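Polysaccharide Lyase Family 6 (Bacteroides cellulosilyticus, PDB 6QPS) probably cleaves mannuronic acid-containing alginate by beta-elimination, as a calcium-binding lyase of polysaccharide lyase family 6 from a human gut bacterium. Local coordinates at residues D233-R238 / D442-T447; R256-Y261 / E278-I283. One frame throughout, in Å; residues are numbered along the deposited sequence.

Contact 1: D233-R238 / D442-T447; sequences DNVFFR and DACIFT
The sulfur of Cys444 enters the angle between the backbone of Asn234 and the side chain of Val235. Followed outward from the helix, the side chain begins with CB, which stands beyond close contact with 233-238, and turns so that SG lies anti to the backbone N (chi1 -158°). That torsion carries Cys444 SG toward the bend and the start of strand 235-237, where it comes 3.3 Å from Asn234 O and 3.6 Å from Val235 CG2. Cys444 SG also lies 4.0 Å from Asp233 C, hence beside the peptide backbone at the bend, and Leu259 of the adjoining strand touches the same side chain. Val235 answers with one methyl: CG2, besides meeting the sulfur, lies 4.2 Å from Ile445 CG2, a single methyl-to-methyl contact. Topologically, 233-238 belongs to a coil of the right-handed parallel beta-helix of this lyase family, and 442-447 contains the last turn of helix 433-445, which lies against the outside of that solenoid. The left-handed backbone of Asp233 (phi 61°, psi 37°) marks a bend in the coil just before strand 235-237. There water 1 donates to both backbones, 2.7 Å from Asp233 O and 2.7 Å from Cys444 O, joining a bend carbonyl to one from the last helical turn where no direct hydrogen bond crosses. The carboxylate of Asp233 is engaged elsewhere, in a salt bridge with Arg257. Ile445 sends its other branch away from the strand, with CG1 3.6 Å above the plane of the Phe446 ring, over its centre.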
# COMPACT_ATOMS: atom_id res chain seq x y z
N ASP A 233 -8.56 2.43 4.69
CA ASP A 233 -8.81 1.90 6.03
C ASP A 233 -7.91 0.70 6.37
O ASP A 233 -8.33 -0.22 7.06
CB ASP A 233 -10.28 1.52 6.25
CG ASP A 233 -11.22 2.70 6.21
OD1 ASP A 233 -10.87 3.78 6.72
OD2 ASP A 233 -12.33 2.56 5.65
N ASN A 234 -6.66 0.72 5.91
CA ASN A 234 -5.71 -0.34 6.24
C ASN A 234 -4.68 0.16 7.26
O ASN A 234 -4.40 1.36 7.36
CB ASN A 234 -4.91 -0.80 5.01
CG ASN A 234 -5.80 -1.29 3.87
OD1 ASN A 234 -6.29 -2.42 3.86
ND2 ASN A 234 -5.97 -0.44 2.85
N VAL A 235 -4.12 -0.79 8.02
CA VAL A 235 -3.02 -0.54 8.95
C VAL A 235 -1.73 -1.13 8.38
O VAL A 235 -1.72 -2.27 7.90
CB VAL A 235 -3.28 -1.15 10.34
CG1 VAL A 235 -2.09 -0.95 11.26
CG2 VAL A 235 -4.49 -0.53 10.97
N PHE A 236 -0.66 -0.33 8.43
CA PHE A 236 0.71 -0.75 8.11
C PHE A 236 1.52 -0.64 9.40
O PHE A 236 1.73 0.46 9.91
CB PHE A 236 1.29 0.11 6.98
CG PHE A 236 0.49 0.01 5.71
CD1 PHE A 236 -0.66 0.76 5.54
CD2 PHE A 236 0.85 -0.87 4.72
CE1 PHE A 236 -1.42 0.64 4.39
CE2 PHE A 236 0.08 -1.00 3.56
CZ PHE A 236 -1.06 -0.25 3.41
N PHE A 237 1.95 -1.78 9.94
CA PHE A 237 2.58 -1.87 11.27
C PHE A 237 3.99 -2.43 11.12
O PHE A 237 4.17 -3.60 10.76
CB PHE A 237 1.70 -2.79 12.13
CG PHE A 237 2.26 -3.16 13.50
CD1 PHE A 237 2.92 -4.37 13.70
CD2 PHE A 237 2.03 -2.34 14.59
CE1 PHE A 237 3.38 -4.74 14.97
CE2 PHE A 237 2.51 -2.70 15.86
CZ PHE A 237 3.18 -3.88 16.05
N ARG A 238 4.99 -1.59 11.38
CA ARG A 238 6.38 -2.03 11.32
C ARG A 238 6.73 -2.59 9.95
O ARG A 238 7.53 -3.53 9.81
CB ARG A 238 6.70 -2.99 12.48
CG ARG A 238 6.52 -2.27 13.81
CD ARG A 238 6.75 -3.18 14.97
NE ARG A 238 6.68 -2.43 16.22
CZ ARG A 238 6.66 -2.97 17.43
NH1 ARG A 238 6.67 -4.29 17.57
NH2 ARG A 238 6.62 -2.17 18.50
N ASP A 442 -8.28 5.32 16.46
CA ASP A 442 -9.47 4.56 16.83
C ASP A 442 -10.25 4.12 15.59
O ASP A 442 -10.72 2.98 15.51
CB ASP A 442 -10.38 5.39 17.74
CG ASP A 442 -9.87 5.50 19.18
OD1 ASP A 442 -8.80 4.93 19.49
OD2 ASP A 442 -10.55 6.17 19.98
N ALA A 443 -10.40 5.02 14.61
CA ALA A 443 -11.19 4.66 13.44
C ALA A 443 -10.53 3.57 12.61
O ALA A 443 -11.22 2.83 11.90
CB ALA A 443 -11.43 5.90 12.56
N CYS A 444 -9.20 3.48 12.63
CA CYS A 444 -8.52 2.51 11.77
C CYS A 444 -8.31 1.15 12.42
O CYS A 444 -8.31 0.13 11.71
CB CYS A 444 -7.16 3.02 11.27
SG CYS A 444 -6.55 2.21 9.77
N ILE A 445 -8.12 1.06 13.74
CA ILE A 445 -7.63 -0.21 14.29
C ILE A 445 -8.69 -1.17 14.80
O ILE A 445 -8.40 -2.35 14.99
CB ILE A 445 -6.55 -0.00 15.37
CG1 ILE A 445 -7.14 0.64 16.64
CG2 ILE A 445 -5.39 0.79 14.81
CD1 ILE A 445 -6.15 0.70 17.82
N PHE A 446 -9.90 -0.72 15.05
CA PHE A 446 -10.81 -1.63 15.72
C PHE A 446 -11.70 -2.41 14.78
O PHE A 446 -12.44 -3.27 15.25
CB PHE A 446 -11.58 -0.89 16.80
CG PHE A 446 -10.70 -0.37 17.90
CD1 PHE A 446 -10.64 0.99 18.15
CD2 PHE A 446 -9.94 -1.23 18.67
CE1 PHE A 446 -9.84 1.48 19.16
CE2 PHE A 446 -9.12 -0.75 19.66
CZ PHE A 446 -9.07 0.60 19.92
N THR A 447 -11.56 -2.20 13.46
CA THR A 447 -12.28 -2.94 12.44
C THR A 447 -11.34 -3.62 11.43
O THR A 447 -11.78 -4.02 10.35
CB THR A 447 -13.21 -1.94 11.75
OG1 THR A 447 -13.80 -2.55 10.61
CG2 THR A 447 -12.43 -0.66 11.38
O HOH W 1 -9.57 -0.62 9.44

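Contact 2: R256-Y261 / E278-I283; sequences RRNLFY and ESNTFI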
# COMPACT_ATOMS: atom_id res chain seq x y z
N ARG A 256 -6.74 6.33 1.08
CA ARG A 256 -7.57 7.06 2.04
C ARG A 256 -7.61 6.38 3.41
O ARG A 256 -7.87 5.18 3.51
CB ARG A 256 -9.00 7.21 1.48
CG ARG A 256 -9.99 7.82 2.43
CD ARG A 256 -11.42 7.77 1.90
NE ARG A 256 -11.59 8.56 0.67
CZ ARG A 256 -12.07 8.09 -0.47
NH1 ARG A 256 -12.41 6.81 -0.59
NH2 ARG A 256 -12.21 8.92 -1.51
N ARG A 257 -7.39 7.16 4.46
CA ARG A 257 -7.67 6.73 5.84
C ARG A 257 -6.84 5.52 6.26
O ARG A 257 -7.26 4.71 7.10
CB ARG A 257 -9.16 6.49 6.09
CG ARG A 257 -10.02 7.75 6.17
CD ARG A 257 -11.51 7.42 6.12
NE ARG A 257 -11.89 6.43 7.13
CZ ARG A 257 -12.58 6.69 8.23
NH1 ARG A 257 -12.97 7.93 8.52
NH2 ARG A 257 -12.85 5.70 9.06
N ASN A 258 -5.62 5.40 5.73
CA ASN A 258 -4.70 4.35 6.15
C ASN A 258 -3.86 4.87 7.31
O ASN A 258 -3.68 6.08 7.46
CB ASN A 258 -3.79 3.90 5.00
CG ASN A 258 -4.58 3.39 3.84
OD1 ASN A 258 -5.15 2.28 3.87
ND2 ASN A 258 -4.68 4.22 2.80
N LEU A 259 -3.38 3.95 8.16
CA LEU A 259 -2.52 4.26 9.30
C LEU A 259 -1.16 3.61 9.06
O LEU A 259 -1.10 2.39 8.84
CB LEU A 259 -3.11 3.73 10.61
CG LEU A 259 -2.21 3.87 11.86
CD1 LEU A 259 -2.00 5.31 12.24
CD2 LEU A 259 -2.85 3.08 13.00
N PHE A 260 -0.09 4.41 9.13
CA PHE A 260 1.30 3.95 8.94
C PHE A 260 2.02 4.11 10.28
O PHE A 260 2.34 5.22 10.68
CB PHE A 260 1.98 4.75 7.84
CG PHE A 260 1.26 4.66 6.50
CD1 PHE A 260 0.25 5.56 6.18
CD2 PHE A 260 1.55 3.65 5.60
CE1 PHE A 260 -0.42 5.47 4.96
CE2 PHE A 260 0.88 3.58 4.38
CZ PHE A 260 -0.11 4.48 4.08
N TYR A 261 2.24 2.99 10.97
CA TYR A 261 2.70 2.98 12.36
C TYR A 261 4.07 2.34 12.45
O TYR A 261 4.23 1.15 12.13
CB TYR A 261 1.70 2.21 13.22
CG TYR A 261 2.01 2.08 14.70
CD1 TYR A 261 2.83 1.05 15.19
CD2 TYR A 261 1.46 2.96 15.63
CE1 TYR A 261 3.08 0.92 16.54
CE2 TYR A 261 1.72 2.84 16.98
CZ TYR A 261 2.55 1.83 17.43
OH TYR A 261 2.82 1.66 18.78
N GLU A 278 -5.98 11.07 0.75
CA GLU A 278 -6.90 11.71 1.68
C GLU A 278 -6.87 11.08 3.06
O GLU A 278 -7.10 9.88 3.22
CB GLU A 278 -8.36 11.61 1.15
CG GLU A 278 -8.66 12.47 -0.08
CD GLU A 278 -9.99 12.14 -0.73
OE1 GLU A 278 -10.46 10.99 -0.62
OE2 GLU A 278 -10.59 13.04 -1.38
N SER A 279 -6.63 11.90 4.06
CA SER A 279 -6.93 11.57 5.46
C SER A 279 -6.14 10.38 5.98
O SER A 279 -6.62 9.67 6.86
CB SER A 279 -8.43 11.34 5.71
OG SER A 279 -9.22 12.45 5.26
N ASN A 280 -4.93 10.17 5.47
CA ASN A 280 -4.04 9.16 6.03
C ASN A 280 -3.33 9.70 7.26
O ASN A 280 -3.24 10.92 7.45
CB ASN A 280 -3.01 8.72 4.98
CG ASN A 280 -3.67 8.12 3.74
OD1 ASN A 280 -4.07 6.96 3.74
ND2 ASN A 280 -3.84 8.92 2.71
N THR A 281 -2.82 8.79 8.10
CA THR A 281 -2.18 9.13 9.36
C THR A 281 -0.88 8.34 9.49
O THR A 281 -0.86 7.13 9.24
CB THR A 281 -3.12 8.79 10.53
OG1 THR A 281 -4.40 9.41 10.32
CG2 THR A 281 -2.56 9.29 11.87
N PHE A 282 0.18 9.04 9.89
CA PHE A 282 1.51 8.45 10.04
C PHE A 282 1.98 8.71 11.46
O PHE A 282 2.08 9.86 11.88
CB PHE A 282 2.52 9.01 9.04
CG PHE A 282 2.14 8.89 7.58
CD1 PHE A 282 1.14 9.67 7.03
CD2 PHE A 282 2.88 8.06 6.74
CE1 PHE A 282 0.83 9.59 5.67
CE2 PHE A 282 2.58 7.96 5.39
CZ PHE A 282 1.55 8.73 4.86
N ILE A 283 2.29 7.64 12.20
CA ILE A 283 2.76 7.72 13.59
C ILE A 283 4.15 7.07 13.62
O ILE A 283 4.27 5.85 13.70
CB ILE A 283 1.80 7.02 14.55
CG1 ILE A 283 0.38 7.60 14.44
CG2 ILE A 283 2.33 7.06 16.00
CD1 ILE A 283 0.21 9.02 14.93
O HOH W 2 -5.76 7.28 9.32
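Glu278 and Arg256 run side by side on neighbouring coils, and Glu278 OE1 alone takes both donors of the guanidinium edge, 3.0 Å from Arg256 NE and 2.9 Å from Arg256 NH2. Arg256 NH1 reaches Glu232 one coil earlier, so an alanine here would probably leave the carboxylates of Glu278 and Glu232 without their shared cation. Glu278 O accepts from Arg257 N. At Ser279 the backbone turns left-handed, matching Arg257, and Ser279 CB lies 4.0 Å from Arg257 CG. Asn280 has CG anti to the carbonyl carbon (chi1 -61°), which sets its amide beside that of Asn258; its OD1 accepts from Asn258 N and Asn258 ND2, each at 3.0 Å, with the amide planes 9° apart. Thr281 N donates to Asn258 O at 2.9 Å, resuming the parallel pairing after the bend, while Thr281 OG1 bonds Arg440. Phe282 offers one ring face to Phe260 CD1 in an offset stack, centroids 4.5 Å apart and planes at 16°. Ile283 N closes the register on Phe260 O at 2.9 Å. Like therefore sits over like, successive coils of this parallel beta-helix being held by hydrogen-bonded amides and stacked rings inside, with paired charges at the partly exposed end.

How the contacts relate
Contacts 1 and 2 have centres about 8 Å apart and meet in the wall of one parallel beta-helix. Strands 230-237, 254-261 and 276-283 are consecutive neighbours there; contact 2 joins the second to the third, whereas contact 1 joins the first to helix 433-445, nearly 200 residues later. Both segments of contact 2 thus fall between 233-238 and 442-447 in sequence. The first two strands are directly paired, Phe236 N lying 2.8 Å from Leu259 O, and Phe236 CD1 at 3.4 Å from Phe260 CE2 continues the interior ring stack. With Ile445 on Leu259, helix 433-445 meets all three coils from outside. Phe260 of contact 2 is about 14 Å from the calcium ion, side chain to ion; contact 1 also lies away from that site.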